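Local coordinates for Cas13d (uncultured Ruminococcus sp, PDB 6IV9), which binds crRNA as a CRISPR effector whose two HEPN domains, in the native enzyme, dictate crRNA maturation and target RNA cleavage, at residues A577-L581 with T582-D586; S243-N246 with D247-T251; L608-G612 with K613-G617. The protein carries 2 engineered substitutions. One frame throughout, in Å; residues are numbered along the deposited sequence.

Contact 1 (A577-L581 with T582-D586); sequences ASAKL and TMFRD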
loop_
_atom_site.group_PDB
_atom_site.type_symbol
_atom_site.label_atom_id
_atom_site.label_comp_id
_atom_site.label_asym_id
_atom_site.label_seq_id
_atom_site.Cartn_x
_atom_site.Cartn_y
_atom_site.Cartn_z
ATOM N N ALA A 577 18.319 9.059 -10.922
ATOM C CA ALA A 577 19.263 9.694 -9.984
ATOM C C ALA A 577 20.631 9.852 -10.650
ATOM O O ALA A 577 20.913 9.142 -11.612
ATOM C CB ALA A 577 19.386 8.825 -8.755
ATOM N N SER A 578 21.420 10.806 -10.174
ATOM C CA SER A 578 22.826 10.830 -10.627
ATOM C C SER A 578 23.453 9.722 -9.791
ATOM O O SER A 578 23.448 9.858 -8.594
ATOM C CB SER A 578 23.458 12.140 -10.300
ATOM O OG SER A 578 22.980 13.153 -11.162
ATOM N N ALA A 579 23.879 8.621 -10.395
ATOM C CA ALA A 579 24.418 7.543 -9.542
ATOM C C ALA A 579 25.686 8.021 -8.834
ATOM O O ALA A 579 26.560 8.574 -9.473
ATOM C CB ALA A 579 24.649 6.293 -10.330
ATOM N N LYS A 580 25.730 7.783 -7.538
ATOM C CA LYS A 580 26.862 8.142 -6.669
ATOM C C LYS A 580 27.700 6.899 -6.417
ATOM O O LYS A 580 27.193 5.805 -6.581
ATOM C CB LYS A 580 26.296 8.616 -5.337
ATOM C CG LYS A 580 25.365 9.802 -5.452
ATOM C CD LYS A 580 26.125 11.086 -5.523
ATOM C CE LYS A 580 25.275 12.286 -5.184
ATOM N NZ LYS A 580 24.479 12.711 -6.348
ATOM N N LEU A 581 28.888 7.092 -5.862
ATOM C CA LEU A 581 29.785 5.950 -5.590
ATOM C C LEU A 581 29.090 4.967 -4.652
ATOM O O LEU A 581 29.253 3.787 -4.836
ATOM C CB LEU A 581 31.078 6.447 -4.951
ATOM C CG LEU A 581 31.992 5.328 -4.468
ATOM C CD1 LEU A 581 32.314 4.375 -5.594
ATOM C CD2 LEU A 581 33.265 5.885 -3.876
ATOM N N THR A 582 28.306 5.464 -3.706
ATOM C CA THR A 582 27.642 4.571 -2.734
ATOM C C THR A 582 26.713 3.616 -3.480
ATOM O O THR A 582 26.640 2.476 -3.113
ATOM C CB THR A 582 26.832 5.374 -1.716
ATOM O OG1 THR A 582 27.750 6.071 -0.890
ATOM C CG2 THR A 582 25.975 4.492 -0.843
ATOM N N MET A 583 26.003 4.122 -4.468
ATOM C CA MET A 583 25.072 3.282 -5.249
ATOM C C MET A 583 25.840 2.219 -6.035
ATOM O O MET A 583 25.380 1.105 -6.102
ATOM C CB MET A 583 24.248 4.159 -6.180
ATOM C CG MET A 583 23.363 5.092 -5.403
ATOM S SD MET A 583 22.602 6.296 -6.444
ATOM C CE MET A 583 21.723 7.217 -5.188
ATOM N N PHE A 584 26.975 2.592 -6.609
ATOM C CA PHE A 584 27.792 1.618 -7.370
ATOM C C PHE A 584 28.286 0.539 -6.417
ATOM O O PHE A 584 28.289 -0.606 -6.770
ATOM C CB PHE A 584 28.910 2.319 -8.134
ATOM C CG PHE A 584 28.409 3.071 -9.333
ATOM C CD1 PHE A 584 27.864 2.400 -10.405
ATOM C CD2 PHE A 584 28.438 4.446 -9.369
ATOM C CE1 PHE A 584 27.374 3.091 -11.492
ATOM C CE2 PHE A 584 27.959 5.134 -10.464
ATOM C CZ PHE A 584 27.429 4.456 -11.524
ATOM N N ARG A 585 28.692 0.935 -5.221
ATOM C CA ARG A 585 29.129 -0.088 -4.249
ATOM C C ARG A 585 27.938 -0.993 -3.918
ATOM O O ARG A 585 28.131 -2.179 -3.853
ATOM C CB ARG A 585 29.697 0.548 -2.983
ATOM C CG ARG A 585 29.936 -0.463 -1.879
ATOM C CD ARG A 585 30.550 0.108 -0.626
ATOM N NE ARG A 585 31.929 0.510 -0.809
ATOM C CZ ARG A 585 32.966 -0.298 -0.713
ATOM N NH1 ARG A 585 32.802 -1.561 -0.387
ATOM N NH2 ARG A 585 34.172 0.158 -0.953
ATOM N N ASP A 586 26.751 -0.417 -3.745
ATOM C CA ASP A 586 25.555 -1.228 -3.423
ATOM C C ASP A 586 25.307 -2.212 -4.570
ATOM O O ASP A 586 25.088 -3.359 -4.296
ATOM C CB ASP A 586 24.327 -0.342 -3.203
ATOM C CG ASP A 586 24.304 0.400 -1.882
ATOM O OD1 ASP A 586 25.030 0.000 -0.977
ATOM O OD2 ASP A 586 23.572 1.367 -1.787
#
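S578 and M583 meet only loosely, with the carbonyl O of S578 4.2 Å from M583 SD. At A579 the packing tightens: its CB lies 3.5 Å from F584 CE2, approaching the ring obliquely, while its CA lies beside the same sulfur. K580 takes the N-cap position of helix 581-591 and contributes backbone rather than its bent side chain, which leads away. K580 O accepts F584 N at 3.2 Å (N-H...O 159°), and M583 N makes a weak second bond to that O. M583 answers from its side chain: CG lies beside its own backbone N (chi1 -65°) and the chain runs extended, bringing SD to 3.6 Å from K580 N in a weak but nearly linear N-H...S bond. L581 follows as the first helical residue; its O accepts R585 N at 2.9 Å, and its CA borders the edge of the F584 ring, whereas its side chain packs on I602 of helix 599-606. The F584 ring lies against the A579 methyl, with F584 CD2 3.3 Å from K580 O. Main-chain carbonyls thus anchor the helix start, and M583, third after the N-cap, stands where a capping-box side chain would accept the cap N-H, a role its sulfur probably fills only weakly.

Contact 2 (S243-N246 with D247-T251); sequences SKFN and DLLKT
F245 offers one ring face to L249, whose CG lies over it, and the closest carbons, F245 CE2 and L249 CD1, are 3.6 Å apart. The two side chains cross obliquely, one helical turn apart. With CG anti to its carbonyl carbon (chi1 -66°), L249 leans back toward the preceding turn and meets the ring; its CD1 also lies 3.8 Å from N246 OD1.

A second group gathers round D247. Its carboxylate leans back beside the S243 carbonyl, and since both are acceptors a water mediates: it donates to S243 O at 2.9 Å and to D247 OD1 at 2.8 Å. K250 bends at chi3 (-71°), its CG passing 3.2 Å from N246 O, and brings NZ to the same water in a weak bond. The direct salt bridge from K250 NZ to D247 OD1 is long, at 3.9 Å. From the other side the aliphatic part of K244 approaches, CD 4.0 Å from D247 OD2. An alanine in place of D247 would probably leave K250 without its anionic mate and the water without one of its two acceptors.

Ordinary i to i+4 backbone bonds join the two segments, and T251 OG1 donates back to L248 O.

This stretch lies in the last part of helix 232-251. F245 and L249 pack on helix 267-291, through V277 and L281 and through Y273 and K274 respectively; F245 also meets F222 of helix 219-223 edge-to-face. K244 and L248 lie against L198 and F209 in loops.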
loop_
_atom_site.group_PDB
_atom_site.type_symbol
_atom_site.label_atom_id
_atom_site.label_comp_id
_atom_site.label_asym_id
_atom_site.label_seq_id
_atom_site.Cartn_x
_atom_site.Cartn_y
_atom_site.Cartn_z
ATOM N N SER A 243 23.102 15.017 14.420
ATOM C CA SER A 243 24.296 14.225 14.066
ATOM C C SER A 243 23.897 13.060 13.152
ATOM O O SER A 243 24.590 12.807 12.185
ATOM C CB SER A 243 24.990 13.810 15.324
ATOM O OG SER A 243 25.858 12.733 15.086
ATOM N N LYS A 244 22.784 12.396 13.462
ATOM C CA LYS A 244 22.262 11.292 12.619
ATOM C C LYS A 244 21.836 11.850 11.257
ATOM O O LYS A 244 22.020 11.176 10.280
ATOM C CB LYS A 244 21.148 10.546 13.351
ATOM C CG LYS A 244 21.631 9.622 14.452
ATOM C CD LYS A 244 22.225 8.369 13.894
ATOM C CE LYS A 244 22.477 7.286 14.917
ATOM N NZ LYS A 244 21.802 6.016 14.554
ATOM N N PHE A 245 21.277 13.050 11.234
ATOM C CA PHE A 245 20.808 13.688 9.980
ATOM C C PHE A 245 22.002 13.900 9.046
ATOM O O PHE A 245 21.928 13.583 7.889
ATOM C CB PHE A 245 20.141 15.017 10.333
ATOM C CG PHE A 245 19.669 15.878 9.191
ATOM C CD1 PHE A 245 18.531 15.563 8.479
ATOM C CD2 PHE A 245 20.324 17.052 8.877
ATOM C CE1 PHE A 245 18.086 16.374 7.454
ATOM C CE2 PHE A 245 19.881 17.862 7.850
ATOM C CZ PHE A 245 18.757 17.525 7.147
ATOM N N ASN A 246 23.098 14.417 9.587
ATOM C CA ASN A 246 24.327 14.605 8.780
ATOM C C ASN A 246 24.844 13.242 8.326
ATOM O O ASN A 246 25.300 13.152 7.228
ATOM C CB ASN A 246 25.372 15.434 9.512
ATOM C CG ASN A 246 24.976 16.883 9.604
ATOM O OD1 ASN A 246 24.555 17.460 8.626
ATOM N ND2 ASN A 246 25.084 17.459 10.775
ATOM N N ASP A 247 24.739 12.223 9.168
ATOM C CA ASP A 247 25.200 10.867 8.792
ATOM C C ASP A 247 24.404 10.400 7.572
ATOM O O ASP A 247 24.994 9.894 6.652
ATOM C CB ASP A 247 24.988 9.889 9.945
ATOM C CG ASP A 247 25.983 10.015 11.080
ATOM O OD1 ASP A 247 27.051 10.556 10.849
ATOM O OD2 ASP A 247 25.671 9.569 12.185
ATOM N N LEU A 248 23.093 10.606 7.584
ATOM C CA LEU A 248 22.235 10.206 6.446
ATOM C C LEU A 248 22.613 10.994 5.191
ATOM O O LEU A 248 22.649 10.426 4.141
ATOM C CB LEU A 248 20.777 10.455 6.825
ATOM C CG LEU A 248 19.755 10.001 5.792
ATOM C CD1 LEU A 248 19.926 8.536 5.469
ATOM C CD2 LEU A 248 18.354 10.255 6.289
ATOM N N LEU A 249 22.889 12.281 5.327
ATOM C CA LEU A 249 23.273 13.095 4.147
ATOM C C LEU A 249 24.589 12.576 3.552
ATOM O O LEU A 249 24.718 12.587 2.352
ATOM C CB LEU A 249 23.392 14.564 4.555
ATOM C CG LEU A 249 22.090 15.238 4.974
ATOM C CD1 LEU A 249 22.347 16.574 5.626
ATOM C CD2 LEU A 249 21.138 15.380 3.813
ATOM N N LYS A 250 25.521 12.176 4.408
ATOM C CA LYS A 250 26.859 11.685 3.991
ATOM C C LYS A 250 26.755 10.375 3.195
ATOM O O LYS A 250 27.612 10.125 2.376
ATOM C CB LYS A 250 27.813 11.690 5.187
ATOM C CG LYS A 250 28.090 13.077 5.746
ATOM C CD LYS A 250 29.168 13.174 6.804
ATOM C CE LYS A 250 28.773 12.572 8.128
ATOM N NZ LYS A 250 29.455 13.199 9.281
ATOM N N THR A 251 25.740 9.562 3.454
ATOM C CA THR A 251 25.630 8.266 2.742
ATOM C C THR A 251 25.395 8.457 1.250
ATOM O O THR A 251 25.755 7.560 0.533
ATOM C CB THR A 251 24.561 7.345 3.332
ATOM O OG1 THR A 251 23.276 7.845 2.987
ATOM C CG2 THR A 251 24.688 7.157 4.821
HETATM O O HOH W 1 27.428 13.134 11.933
#

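Contact 3 (L608-G612 with K613-G617); sequences LKEKG and KGIHG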
loop_
_atom_site.group_PDB
_atom_site.type_symbol
_atom_site.label_atom_id
_atom_site.label_comp_id
_atom_site.label_asym_id
_atom_site.label_seq_id
_atom_site.Cartn_x
_atom_site.Cartn_y
_atom_site.Cartn_z
ATOM N N LEU A 608 34.866 5.868 -12.856
ATOM C CA LEU A 608 33.933 6.924 -12.409
ATOM C C LEU A 608 34.533 8.326 -12.538
ATOM O O LEU A 608 33.783 9.239 -12.847
ATOM C CB LEU A 608 33.526 6.625 -10.967
ATOM C CG LEU A 608 32.679 5.372 -10.778
ATOM C CD1 LEU A 608 32.094 5.328 -9.386
ATOM C CD2 LEU A 608 31.597 5.301 -11.831
ATOM N N LYS A 609 35.824 8.477 -12.283
ATOM C CA LYS A 609 36.414 9.836 -12.266
ATOM C C LYS A 609 37.150 10.136 -13.565
ATOM O O LYS A 609 37.799 11.180 -13.638
ATOM C CB LYS A 609 37.321 9.959 -11.043
ATOM C CG LYS A 609 36.559 10.298 -9.773
ATOM C CD LYS A 609 37.207 9.840 -8.511
ATOM C CE LYS A 609 36.597 10.494 -7.295
ATOM N NZ LYS A 609 37.244 10.037 -6.046
ATOM N N GLU A 610 37.023 9.239 -14.534
ATOM C CA GLU A 610 37.739 9.346 -15.823
ATOM C C GLU A 610 36.805 9.960 -16.856
ATOM O O GLU A 610 35.637 9.613 -16.875
ATOM C CB GLU A 610 38.253 7.973 -16.238
ATOM C CG GLU A 610 39.431 8.024 -17.176
ATOM C CD GLU A 610 39.886 6.695 -17.747
ATOM O OE1 GLU A 610 40.062 6.624 -18.973
ATOM O OE2 GLU A 610 40.083 5.747 -16.969
ATOM N N LYS A 611 37.347 10.859 -17.666
ATOM C CA LYS A 611 36.579 11.541 -18.726
ATOM C C LYS A 611 37.042 10.961 -20.056
ATOM O O LYS A 611 38.215 10.659 -20.186
ATOM C CB LYS A 611 36.824 13.045 -18.671
ATOM C CG LYS A 611 36.194 13.753 -17.484
ATOM C CD LYS A 611 36.684 15.172 -17.323
ATOM C CE LYS A 611 36.172 15.862 -16.078
ATOM N NZ LYS A 611 36.471 17.316 -16.095
ATOM N N GLY A 612 36.107 10.737 -20.964
ATOM C CA GLY A 612 36.452 10.149 -22.262
ATOM C C GLY A 612 35.210 9.746 -23.014
ATOM O O GLY A 612 34.127 9.790 -22.426
ATOM N N LYS A 613 35.396 9.302 -24.250
ATOM C CA LYS A 613 34.284 8.903 -25.142
ATOM C C LYS A 613 34.199 7.383 -25.166
ATOM O O LYS A 613 35.233 6.750 -25.341
ATOM C CB LYS A 613 34.583 9.402 -26.556
ATOM C CG LYS A 613 33.401 9.409 -27.513
ATOM C CD LYS A 613 33.069 10.781 -28.045
ATOM C CE LYS A 613 34.241 11.742 -28.040
ATOM N NZ LYS A 613 33.801 13.156 -28.132
ATOM N N GLY A 614 33.009 6.844 -24.912
ATOM C CA GLY A 614 32.745 5.395 -24.943
ATOM C C GLY A 614 33.570 4.605 -23.955
ATOM O O GLY A 614 33.904 3.485 -24.261
ATOM N N ILE A 615 33.908 5.176 -22.810
ATOM C CA ILE A 615 34.706 4.388 -21.835
ATOM C C ILE A 615 33.819 3.974 -20.655
ATOM O O ILE A 615 34.311 3.275 -19.801
ATOM C CB ILE A 615 35.899 5.229 -21.363
ATOM C CG1 ILE A 615 35.437 6.417 -20.526
ATOM C CG2 ILE A 615 36.734 5.679 -22.549
ATOM C CD1 ILE A 615 36.507 6.985 -19.647
ATOM N N HIS A 616 32.555 4.379 -20.641
ATOM C CA HIS A 616 31.682 4.125 -19.461
ATOM C C HIS A 616 30.643 3.027 -19.716
ATOM O O HIS A 616 29.594 3.071 -19.099
ATOM C CB HIS A 616 31.040 5.426 -18.983
ATOM C CG HIS A 616 32.018 6.410 -18.447
ATOM N ND1 HIS A 616 32.824 6.139 -17.380
ATOM C CD2 HIS A 616 32.325 7.656 -18.840
ATOM C CE1 HIS A 616 33.580 7.175 -17.131
ATOM N NE2 HIS A 616 33.295 8.111 -18.013
ATOM N N GLY A 617 30.940 2.072 -20.579
ATOM C CA GLY A 617 29.902 1.073 -20.871
ATOM C C GLY A 617 29.488 0.277 -19.651
ATOM O O GLY A 617 28.305 0.150 -19.431
#
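I615 and H616 reach back across the turn to E610, each using a different part of it. The imidazole takes the backbone: H616 NE2 stands 3.0 Å from E610 O, which lies in the ring plane at its edge. At an N-H...O angle of 124° the bond is bent and weak, and the neighbouring CE1 is nearly as close to the oxygen. I615 takes the side chain. I615 CD1 lies 3.6 Å from E610 OE1 and along the extended CB-CG-CD chain of that glutamate, the two side chains crossing each other. I615 CG1 sits between its own backbone N and carbonyl carbon (chi1 68°), and from there it also covers one face of H616, 3.7 Å above the plane and over the ring centre. The imidazole is thus bounded by an aliphatic branch over a face and by a carbonyl at its edge. G612 belongs to this compact part as well: a side chain there would come up against K613 N and I615 CD1.

The outer side of the loop is looser. K613 is exposed, its CB directed away from 608-612. G614 turns the chain with a positive phi (60°), a conformation favourable to glycine. The E610 carboxylate stays 7.0 Å from H616 NE2, measured from OE1, so the two groups make no direct contact.

This surface loop joins helices 599-606 and 617-627 and sets H616, the N-cap of the latter, beside a phosphate of the bound RNA, consistent with a part in holding that RNA. K607 touches both I615 and H616, while L608 packs on helix 581-591.

Contact 1 is the hub of the three: its centre lies about 16 Å from that of contact 2 and about 16 Å from that of contact 3, whereas contacts 2 and 3 are about 30 Å apart centre to centre and do not touch. The junctions differ in kind. Toward contact 2 it is polar, a probable hydrogen bond of 2.9 Å between T582 OG1 and T251 O; toward contact 3 it is apolar, with L608 CD1 3.8 Å from F584 CD2. Nearest-atom distances to the bound RNA are about 4 Å for contact 3, about 8 Å for contact 1 and about 20 Å for contact 2, a gradation from RNA-facing loop to distant helix.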